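Local atomic coordinates of Abbfa_003403 (Acinetobacter baumannii, PDB entry 4ZXH), a protein that probably builds a peptide product as a four-domain nonribosomal peptide synthetase, using condensation, adenylation, peptidyl carrier and thioesterase domains. Residues 793-803 against 837-848; 1168-1176 against 1249-1257. One frame throughout, in Å; residues are numbered along the deposited sequence. Where two conformers were deposited one is given.

Overall arrangement
The two contacts lie on opposite sides of the chain's centre, with centres about 93 Å apart and nearest atoms about 75 Å apart, and they hold no element in common. Interaction 1 belongs to the adenylation region and joins two non-adjacent strands of one antiparallel sheet and the turns beside them; its middle is buried between a tyrosine and leucines, and one hydrogen bond and a glutamine-arginine contact lie at its border. Interaction 2, in the thioesterase domain, lies closer to the surface. It joins a loop to the end of a helix and the chain that follows it through prolines, a valine and aromatic rings, with no hydrogen bond between them, although P1168 and Y1253 are themselves buried.

Interaction 1 (793-803 against 837-848); sequences QLYVLDEQQRL and LPSLPNAGRLYR
In the curled antiparallel sheet of the adenylation region, consistent with the distorted beta-barrel subdomain of ANL enzymes, Y795 on strand 792-797 packs against L840 and A843 of the turns leading into strand 846-855, and L846 of that strand. The CD1 methyl of L840 sits over one face of the tyrosine ring, a CH-pi contact 3.8 Å from CD1 to the ring centroid, displaced toward the rim. L846 comes at about a right angle, its CD2 3.6 Å from Y795 CE2, while the CB of A843 lies beside the phenol oxygen. The other branch of L840 is used as well: CD2 meets L803 CD1 at 4.0 Å.

Further along, L797 and L837 reach toward each other tip to tip, CD1 to CD1 at 3.7 Å, and the CG of Q801 lies across the same L837 methyl. The polar link is at this end. S839 OG donates to the backbone O of Q801 at 2.7 Å, tilted 23° from the carbonyl plane; a chi1 of 36° sets the hydroxyl between the serine's own N and carbonyl carbon, facing the turn. The Q801 amide places NE2 over a face of the R848 guanidinium, planes 61° apart, without bonding to it; the charge of R848 is instead paired with E811.

The turn that offers Q801 O is itself braced. D798 OD1 accepts from Q800 N, an Asx turn, and from R802 N on the opposite face of the carboxylate, while R802 NE and NH2 both reach D798 OD2 in the guanidinium plane, a salt bridge. Strand 809-816 runs between strands 792-797 and 846-855 and pairs with both, and its W813 touches L797, Q801, L837 and R848; strand 861-863 packs through L861 on L794 and V796.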
loop_
_atom_site.group_PDB
_atom_site.type_symbol
_atom_site.label_atom_id
_atom_site.label_comp_id
_atom_site.label_asym_id
_atom_site.label_seq_id
_atom_site.Cartn_x
_atom_site.Cartn_y
_atom_site.Cartn_z
ATOM N N GLN A 793 36.543 2.783 0.610
ATOM C CA GLN A 793 35.903 1.479 0.564
ATOM C C GLN A 793 34.588 1.525 1.314
ATOM O O GLN A 793 34.483 2.145 2.379
ATOM C CB GLN A 793 36.814 0.388 1.129
ATOM C CG GLN A 793 38.196 0.349 0.482
ATOM C CD GLN A 793 39.188 1.251 1.190
ATOM O OE1 GLN A 793 39.325 1.193 2.418
ATOM N NE2 GLN A 793 39.863 2.113 0.426
ATOM N N LEU A 794 33.578 0.886 0.739
ATOM C CA LEU A 794 32.273 0.826 1.361
ATOM C C LEU A 794 32.006 -0.591 1.839
ATOM O O LEU A 794 32.261 -1.548 1.115
ATOM C CB LEU A 794 31.194 1.284 0.380
ATOM C CG LEU A 794 31.489 2.624 -0.295
ATOM C CD1 LEU A 794 30.306 3.072 -1.128
ATOM C CD2 LEU A 794 31.836 3.659 0.738
ATOM N N TYR A 795 31.514 -0.712 3.069
ATOM C CA TYR A 795 31.208 -2.002 3.675
ATOM C C TYR A 795 29.812 -1.950 4.298
ATOM O O TYR A 795 29.438 -0.933 4.890
ATOM C CB TYR A 795 32.245 -2.376 4.746
ATOM C CG TYR A 795 33.696 -2.348 4.306
ATOM C CD1 TYR A 795 34.273 -3.422 3.625
ATOM C CD2 TYR A 795 34.511 -1.268 4.612
ATOM C CE1 TYR A 795 35.622 -3.398 3.238
ATOM C CE2 TYR A 795 35.850 -1.236 4.233
ATOM C CZ TYR A 795 36.400 -2.297 3.543
ATOM O OH TYR A 795 37.731 -2.240 3.169
ATOM N N VAL A 796 29.039 -3.030 4.176
ATOM C CA VAL A 796 27.729 -3.087 4.824
ATOM C C VAL A 796 27.730 -4.150 5.915
ATOM O O VAL A 796 27.827 -5.337 5.626
ATOM C CB VAL A 796 26.595 -3.369 3.814
ATOM C CG1 VAL A 796 25.237 -3.291 4.499
ATOM C CG2 VAL A 796 26.651 -2.376 2.658
ATOM N N LEU A 797 27.613 -3.716 7.169
ATOM C CA LEU A 797 27.768 -4.608 8.314
ATOM C C LEU A 797 26.506 -4.790 9.155
ATOM O O LEU A 797 25.609 -3.940 9.163
ATOM C CB LEU A 797 28.889 -4.095 9.203
ATOM C CG LEU A 797 30.214 -3.850 8.481
ATOM C CD1 LEU A 797 31.289 -3.484 9.476
ATOM C CD2 LEU A 797 30.637 -5.067 7.667
ATOM N N ASP A 798 26.435 -5.909 9.871
ATOM C CA ASP A 798 25.332 -6.112 10.796
ATOM C C ASP A 798 25.718 -5.549 12.155
ATOM O O ASP A 798 26.711 -4.836 12.275
ATOM C CB ASP A 798 24.925 -7.597 10.884
ATOM C CG ASP A 798 26.069 -8.530 11.319
ATOM O OD1 ASP A 798 27.061 -8.068 11.912
ATOM O OD2 ASP A 798 25.966 -9.755 11.070
ATOM N N GLU A 799 24.937 -5.868 13.177
ATOM C CA GLU A 799 25.209 -5.394 14.532
ATOM C C GLU A 799 26.397 -6.108 15.205
ATOM O O GLU A 799 26.876 -5.662 16.248
ATOM C CB GLU A 799 23.943 -5.535 15.381
ATOM C CG GLU A 799 22.724 -4.835 14.763
ATOM C CD GLU A 799 21.415 -5.159 15.473
ATOM O OE1 GLU A 799 21.421 -5.989 16.412
ATOM O OE2 GLU A 799 20.370 -4.592 15.081
ATOM N N GLN A 800 26.871 -7.208 14.620
ATOM C CA GLN A 800 28.083 -7.864 15.108
ATOM C C GLN A 800 29.290 -7.489 14.256
ATOM O O GLN A 800 30.381 -8.009 14.453
ATOM C CB GLN A 800 27.915 -9.383 15.128
ATOM C CG GLN A 800 27.200 -9.901 16.360
ATOM C CD GLN A 800 25.835 -9.271 16.546
ATOM O OE1 GLN A 800 24.876 -9.612 15.841
ATOM N NE2 GLN A 800 25.743 -8.330 17.485
ATOM N N GLN A 801 29.074 -6.575 13.312
ATOM C CA GLN A 801 30.100 -6.093 12.384
ATOM C C GLN A 801 30.647 -7.191 11.463
ATOM O O GLN A 801 31.845 -7.257 11.210
ATOM C CB GLN A 801 31.248 -5.429 13.150
ATOM C CG GLN A 801 30.937 -4.026 13.669
ATOM C CD GLN A 801 30.020 -4.032 14.878
ATOM O OE1 GLN A 801 30.285 -4.713 15.869
ATOM N NE2 GLN A 801 28.914 -3.290 14.792
ATOM N N ARG A 802 29.757 -8.050 10.969
ATOM C CA ARG A 802 30.087 -8.999 9.910
ATOM C C ARG A 802 29.529 -8.507 8.571
ATOM O O ARG A 802 28.534 -7.788 8.538
ATOM C CB ARG A 802 29.521 -10.377 10.225
ATOM C CG ARG A 802 30.147 -11.070 11.416
ATOM C CD ARG A 802 29.390 -12.361 11.732
ATOM N NE ARG A 802 27.971 -12.086 11.952
ATOM C CZ ARG A 802 27.090 -12.968 12.406
ATOM N NH1 ARG A 802 27.467 -14.204 12.706
ATOM N NH2 ARG A 802 25.826 -12.607 12.569
ATOM N N LEU A 803 30.162 -8.900 7.471
ATOM C CA LEU A 803 29.699 -8.538 6.135
ATOM C C LEU A 803 28.371 -9.215 5.778
ATOM O O LEU A 803 28.289 -10.447 5.704
ATOM C CB LEU A 803 30.759 -8.909 5.103
ATOM C CG LEU A 803 32.086 -8.170 5.200
ATOM C CD1 LEU A 803 33.148 -8.930 4.443
ATOM C CD2 LEU A 803 31.943 -6.765 4.656
ATOM N N LEU A 837 38.409 -3.093 12.560
ATOM C CA LEU A 837 37.562 -4.173 13.025
ATOM C C LEU A 837 38.234 -5.526 12.816
ATOM O O LEU A 837 38.888 -5.745 11.795
ATOM C CB LEU A 837 36.217 -4.116 12.311
ATOM C CG LEU A 837 35.387 -2.860 12.596
ATOM C CD1 LEU A 837 34.152 -2.797 11.690
ATOM C CD2 LEU A 837 34.986 -2.824 14.058
ATOM N N PRO A 838 38.095 -6.436 13.795
ATOM C CA PRO A 838 38.697 -7.777 13.710
ATOM C C PRO A 838 38.162 -8.564 12.526
ATOM O O PRO A 838 38.882 -9.357 11.929
ATOM C CB PRO A 838 38.288 -8.434 15.029
ATOM C CG PRO A 838 38.074 -7.282 15.960
ATOM C CD PRO A 838 37.467 -6.200 15.105
ATOM N N SER A 839 36.907 -8.317 12.185
ATOM C CA SER A 839 36.245 -9.004 11.083
ATOM C C SER A 839 36.651 -8.448 9.717
ATOM O O SER A 839 36.190 -8.930 8.681
ATOM C CB SER A 839 34.736 -8.898 11.264
ATOM O OG SER A 839 34.420 -7.628 11.819
ATOM N N LEU A 840 37.493 -7.417 9.725
ATOM C CA LEU A 840 38.036 -6.828 8.499
ATOM C C LEU A 840 39.497 -6.434 8.715
ATOM O O LEU A 840 39.865 -5.265 8.576
ATOM C CB LEU A 840 37.213 -5.605 8.061
ATOM C CG LEU A 840 35.880 -5.836 7.348
ATOM C CD1 LEU A 840 35.212 -4.506 7.012
ATOM C CD2 LEU A 840 36.064 -6.672 6.089
ATOM N N PRO A 841 40.344 -7.416 9.033
ATOM C CA PRO A 841 41.676 -7.116 9.577
ATOM C C PRO A 841 42.594 -6.427 8.569
ATOM O O PRO A 841 43.650 -5.940 8.958
ATOM C CB PRO A 841 42.214 -8.498 9.950
ATOM C CG PRO A 841 41.582 -9.405 8.952
ATOM C CD PRO A 841 40.201 -8.835 8.673
ATOM N N ASN A 842 42.189 -6.381 7.303
ATOM C CA ASN A 842 43.015 -5.796 6.252
ATOM C C ASN A 842 42.455 -4.492 5.710
ATOM O O ASN A 842 43.011 -3.913 4.778
ATOM C CB ASN A 842 43.192 -6.791 5.104
ATOM C CG ASN A 842 44.170 -7.899 5.443
ATOM O OD1 ASN A 842 45.064 -7.722 6.278
ATOM N ND2 ASN A 842 44.010 -9.048 4.800
ATOM N N ALA A 843 41.361 -4.029 6.310
ATOM C CA ALA A 843 40.613 -2.889 5.790
ATOM C C ALA A 843 41.026 -1.561 6.426
ATOM O O ALA A 843 40.491 -0.505 6.077
ATOM C CB ALA A 843 39.130 -3.120 5.987
ATOM N N GLY A 844 41.975 -1.625 7.358
ATOM C CA GLY A 844 42.460 -0.449 8.046
ATOM C C GLY A 844 41.413 0.237 8.898
ATOM O O GLY A 844 40.395 -0.352 9.270
ATOM N N ARG A 845 41.683 1.498 9.211
ATOM C CA ARG A 845 40.781 2.319 9.993
ATOM C C ARG A 845 39.482 2.569 9.218
ATOM O O ARG A 845 39.511 2.823 8.008
ATOM C CB ARG A 845 41.479 3.630 10.352
ATOM C CG ARG A 845 40.829 4.450 11.452
ATOM C CD ARG A 845 41.815 5.494 11.925
ATOM N NE ARG A 845 41.287 6.410 12.928
ATOM C CZ ARG A 845 40.997 7.685 12.686
ATOM N NH1 ARG A 845 41.184 8.199 11.470
ATOM N NH2 ARG A 845 40.536 8.453 13.666
ATOM N N LEU A 846 38.351 2.470 9.917
ATOM C CA LEU A 846 37.030 2.642 9.312
ATOM C C LEU A 846 36.153 3.588 10.113
ATOM O O LEU A 846 36.352 3.780 11.313
ATOM C CB LEU A 846 36.290 1.311 9.187
ATOM C CG LEU A 846 36.933 0.093 8.551
ATOM C CD1 LEU A 846 35.961 -1.079 8.646
ATOM C CD2 LEU A 846 37.277 0.399 7.118
ATOM N N TYR A 847 35.163 4.163 9.439
ATOM C CA TYR A 847 34.238 5.076 10.083
ATOM C C TYR A 847 32.827 4.529 10.058
ATOM O O TYR A 847 32.340 4.061 9.027
ATOM C CB TYR A 847 34.267 6.462 9.426
ATOM C CG TYR A 847 33.116 7.332 9.901
ATOM C CD1 TYR A 847 33.092 7.846 11.201
ATOM C CD2 TYR A 847 32.040 7.612 9.066
ATOM C CE1 TYR A 847 32.024 8.627 11.647
ATOM C CE2 TYR A 847 30.976 8.389 9.504
ATOM C CZ TYR A 847 30.976 8.896 10.791
ATOM O OH TYR A 847 29.920 9.661 11.205
ATOM N N ARG A 848 32.176 4.608 11.210
ATOM C CA ARG A 848 30.827 4.096 11.421
ATOM C C ARG A 848 29.776 5.195 11.181
ATOM O O ARG A 848 29.659 6.162 11.960
ATOM C CB ARG A 848 30.745 3.542 12.840
ATOM C CG ARG A 848 29.409 3.075 13.261
ATOM C CD ARG A 848 29.448 2.492 14.652
ATOM N NE ARG A 848 28.342 1.559 14.806
ATOM C CZ ARG A 848 28.267 0.658 15.769
ATOM N NH1 ARG A 848 29.238 0.590 16.672
ATOM N NH2 ARG A 848 27.226 -0.164 15.828
#

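Interaction 2 (1168-1176 against 1249-1257); sequences PIPENVPED and ALQTYFPEP
This is apolar packing between two largely non-helical segments at the edge of the thioesterase domain: P1168, P1170 and V1173, in the loop after strand 1157-1163, lie against Y1253, F1254 and P1255, just past the end of helix 1233-1251. F1254 is the chief partner on its side. V1173 approaches the rim of its ring in plane, with CG2 3.6 Å from F1254 CE1. P1170 crosses the same ring obliquely and sets its CD 3.5 Å from F1254 CD1. With CG1 of V1173 anti to the backbone N (chi1 -173°), the two methyls divide the work: CG2 goes to the phenyl ring, and CG1 lies 4.0 Å from CG of Q1251, whose chain runs across it.

P1168 fills the deeper end. Its CB touches Y1253 CD2 at 3.5 Å, and its CG meets the CG of P1255 at 3.8 Å, the two proline rings crossing at about a right angle. P1255 in turn lays its CD over the centre of one face of the Y1253 ring, so the three side chains form a compact cluster.

In the alpha/beta-hydrolase fold the segment between strands 1157-1163 and 1262-1267 is a mostly helical insertion, consistent with the lid of related thioesterases, and the contact brings together the chain as it enters that insertion and as it leaves it. The short 3-10 segment 1170-1172 turns the entering chain, with V1173 N bonded to P1170 O.

Farther out, P1174 CD approaches L1250 CD2 at 4.3 Å. L1250 also touches F1138 of helix 1138-1152, and from the same helix E1145 takes part in a hydrogen bond with the hydroxyl of Y1253.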
loop_
_atom_site.group_PDB
_atom_site.type_symbol
_atom_site.label_atom_id
_atom_site.label_comp_id
_atom_site.label_asym_id
_atom_site.label_seq_id
_atom_site.Cartn_x
_atom_site.Cartn_y
_atom_site.Cartn_z
ATOM N N PRO A 1168 -55.612 15.549 7.321
ATOM C CA PRO A 1168 -55.831 16.234 6.038
ATOM C C PRO A 1168 -57.137 17.034 6.026
ATOM O O PRO A 1168 -58.122 16.630 5.413
ATOM C CB PRO A 1168 -55.872 15.084 5.036
ATOM C CG PRO A 1168 -56.370 13.929 5.815
ATOM C CD PRO A 1168 -55.816 14.092 7.208
ATOM N N ILE A 1169 -57.140 18.160 6.724
ATOM C CA ILE A 1169 -58.296 19.041 6.754
ATOM C C ILE A 1169 -57.787 20.465 6.498
ATOM O O ILE A 1169 -56.619 20.755 6.734
ATOM C CB ILE A 1169 -59.060 18.928 8.098
ATOM C CG1 ILE A 1169 -58.200 19.434 9.272
ATOM C CG2 ILE A 1169 -59.537 17.482 8.330
ATOM C CD1 ILE A 1169 -58.973 19.581 10.579
ATOM N N PRO A 1170 -58.645 21.344 5.970
ATOM C CA PRO A 1170 -58.272 22.725 5.620
ATOM C C PRO A 1170 -57.507 23.540 6.681
ATOM O O PRO A 1170 -56.525 24.182 6.306
ATOM C CB PRO A 1170 -59.634 23.367 5.330
ATOM C CG PRO A 1170 -60.410 22.267 4.704
ATOM C CD PRO A 1170 -59.991 21.008 5.464
ATOM N N GLU A 1171 -57.937 23.532 7.946
ATOM C CA GLU A 1171 -57.219 24.217 9.037
ATOM C C GLU A 1171 -55.706 23.934 9.060
ATOM O O GLU A 1171 -54.910 24.760 9.505
ATOM C CB GLU A 1171 -57.765 23.801 10.405
ATOM C CG GLU A 1171 -59.204 24.103 10.734
ATOM C CD GLU A 1171 -60.181 23.010 10.299
ATOM O OE1 GLU A 1171 -59.992 22.391 9.220
ATOM O OE2 GLU A 1171 -61.129 22.749 11.074
ATOM N N ASN A 1172 -55.320 22.744 8.615
ATOM C CA ASN A 1172 -53.955 22.260 8.800
ATOM C C ASN A 1172 -53.031 22.508 7.630
ATOM O O ASN A 1172 -51.842 22.150 7.680
ATOM C CB ASN A 1172 -53.961 20.761 9.082
ATOM C CG ASN A 1172 -54.582 20.427 10.399
ATOM O OD1 ASN A 1172 -54.843 21.310 11.226
ATOM N ND2 ASN A 1172 -54.805 19.138 10.622
ATOM N N VAL A 1173 -53.579 23.083 6.570
ATOM C CA VAL A 1173 -52.802 23.364 5.379
ATOM C C VAL A 1173 -51.911 24.542 5.724
ATOM O O VAL A 1173 -52.363 25.506 6.357
ATOM C CB VAL A 1173 -53.716 23.666 4.144
ATOM C CG1 VAL A 1173 -52.898 23.794 2.870
ATOM C CG2 VAL A 1173 -54.745 22.577 3.988
ATOM N N PRO A 1174 -50.632 24.449 5.351
ATOM C CA PRO A 1174 -49.647 25.512 5.609
ATOM C C PRO A 1174 -50.038 26.826 4.954
ATOM O O PRO A 1174 -50.667 26.794 3.911
ATOM C CB PRO A 1174 -48.354 24.957 4.988
ATOM C CG PRO A 1174 -48.524 23.464 5.023
ATOM C CD PRO A 1174 -50.015 23.229 4.801
ATOM N N GLU A 1175 -49.688 27.952 5.570
ATOM C CA GLU A 1175 -49.781 29.272 4.949
ATOM C C GLU A 1175 -49.272 29.307 3.513
ATOM O O GLU A 1175 -48.466 28.466 3.092
ATOM C CB GLU A 1175 -48.975 30.288 5.747
ATOM C CG GLU A 1175 -49.650 30.870 6.968
ATOM C CD GLU A 1175 -48.623 31.391 7.969
ATOM O OE1 GLU A 1175 -47.428 31.501 7.593
ATOM O OE2 GLU A 1175 -49.010 31.688 9.124
ATOM N N ASP A 1176 -49.723 30.307 2.767
ATOM C CA ASP A 1176 -49.233 30.510 1.411
ATOM C C ASP A 1176 -47.785 30.963 1.465
ATOM O O ASP A 1176 -47.399 31.735 2.345
ATOM C CB ASP A 1176 -50.096 31.522 0.652
ATOM C CG ASP A 1176 -51.349 30.895 0.074
ATOM O OD1 ASP A 1176 -51.352 29.659 -0.146
ATOM O OD2 ASP A 1176 -52.333 31.634 -0.148
ATOM N N ALA A 1249 -49.655 18.161 -3.106
ATOM C CA ALA A 1249 -50.516 17.019 -2.855
ATOM C C ALA A 1249 -51.269 17.234 -1.552
ATOM O O ALA A 1249 -52.494 17.066 -1.494
ATOM C CB ALA A 1249 -49.719 15.737 -2.811
ATOM N N LEU A 1250 -50.532 17.626 -0.515
ATOM C CA LEU A 1250 -51.139 17.960 0.770
ATOM C C LEU A 1250 -52.210 19.034 0.602
ATOM O O LEU A 1250 -53.325 18.905 1.116
ATOM C CB LEU A 1250 -50.081 18.445 1.764
ATOM C CG LEU A 1250 -50.620 18.752 3.162
ATOM C CD1 LEU A 1250 -51.387 17.526 3.648
ATOM C CD2 LEU A 1250 -49.487 19.066 4.126
ATOM N N GLN A 1251 -51.840 20.073 -0.143
ATOM C CA GLN A 1251 -52.645 21.253 -0.369
ATOM C C GLN A 1251 -53.975 20.937 -1.036
ATOM O O GLN A 1251 -54.914 21.716 -0.932
ATOM C CB GLN A 1251 -51.852 22.229 -1.226
ATOM C CG GLN A 1251 -52.234 23.676 -1.084
ATOM C CD GLN A 1251 -51.105 24.590 -1.534
ATOM O OE1 GLN A 1251 -49.947 24.159 -1.627
ATOM N NE2 GLN A 1251 -51.436 25.855 -1.829
ATOM N N THR A 1252 -54.062 19.791 -1.711
ATOM C CA THR A 1252 -55.277 19.442 -2.458
ATOM C C THR A 1252 -55.950 18.120 -2.027
ATOM O O THR A 1252 -56.702 17.520 -2.801
ATOM C CB THR A 1252 -54.975 19.363 -3.971
ATOM O OG1 THR A 1252 -53.968 18.377 -4.208
ATOM C CG2 THR A 1252 -54.482 20.713 -4.499
ATOM N N TYR A 1253 -55.698 17.681 -0.794
ATOM C CA TYR A 1253 -56.250 16.428 -0.280
ATOM C C TYR A 1253 -57.220 16.644 0.889
ATOM O O TYR A 1253 -56.788 16.974 1.994
ATOM C CB TYR A 1253 -55.113 15.493 0.152
ATOM C CG TYR A 1253 -55.608 14.144 0.611
ATOM C CD1 TYR A 1253 -56.413 13.377 -0.214
ATOM C CD2 TYR A 1253 -55.265 13.628 1.859
ATOM C CE1 TYR A 1253 -56.883 12.141 0.182
ATOM C CE2 TYR A 1253 -55.738 12.377 2.268
ATOM C CZ TYR A 1253 -56.553 11.642 1.413
ATOM O OH TYR A 1253 -57.045 10.405 1.766
ATOM N N PHE A 1254 -58.522 16.465 0.660
ATOM C CA PHE A 1254 -59.506 16.655 1.735
ATOM C C PHE A 1254 -60.585 15.577 1.736
ATOM O O PHE A 1254 -61.704 15.801 1.274
ATOM C CB PHE A 1254 -60.105 18.054 1.630
ATOM C CG PHE A 1254 -59.064 19.115 1.580
ATOM C CD1 PHE A 1254 -58.351 19.453 2.729
ATOM C CD2 PHE A 1254 -58.721 19.711 0.375
ATOM C CE1 PHE A 1254 -57.342 20.398 2.686
ATOM C CE2 PHE A 1254 -57.711 20.656 0.318
ATOM C CZ PHE A 1254 -57.016 21.002 1.476
ATOM N N PRO A 1255 -60.243 14.392 2.279
ATOM C CA PRO A 1255 -61.103 13.203 2.231
ATOM C C PRO A 1255 -62.269 13.307 3.192
ATOM O O PRO A 1255 -62.100 13.827 4.290
ATOM C CB PRO A 1255 -60.160 12.072 2.647
ATOM C CG PRO A 1255 -59.166 12.731 3.543
ATOM C CD PRO A 1255 -58.976 14.124 2.995
ATOM N N GLU A 1256 -63.435 12.833 2.770
ATOM C CA GLU A 1256 -64.596 12.745 3.649
ATOM C C GLU A 1256 -64.302 11.751 4.773
ATOM O O GLU A 1256 -63.437 10.880 4.628
ATOM C CB GLU A 1256 -65.857 12.347 2.859
ATOM C CG GLU A 1256 -66.358 13.409 1.859
ATOM C CD GLU A 1256 -65.664 13.348 0.495
ATOM O OE1 GLU A 1256 -64.759 12.502 0.321
ATOM O OE2 GLU A 1256 -66.020 14.150 -0.403
ATOM N N PRO A 1257 -64.991 11.898 5.915
ATOM C CA PRO A 1257 -64.708 11.025 7.062
ATOM C C PRO A 1257 -64.886 9.540 6.756
ATOM O O PRO A 1257 -65.808 9.164 6.045
ATOM C CB PRO A 1257 -65.721 11.493 8.108
ATOM C CG PRO A 1257 -65.947 12.943 7.773
ATOM C CD PRO A 1257 -65.924 12.985 6.267
#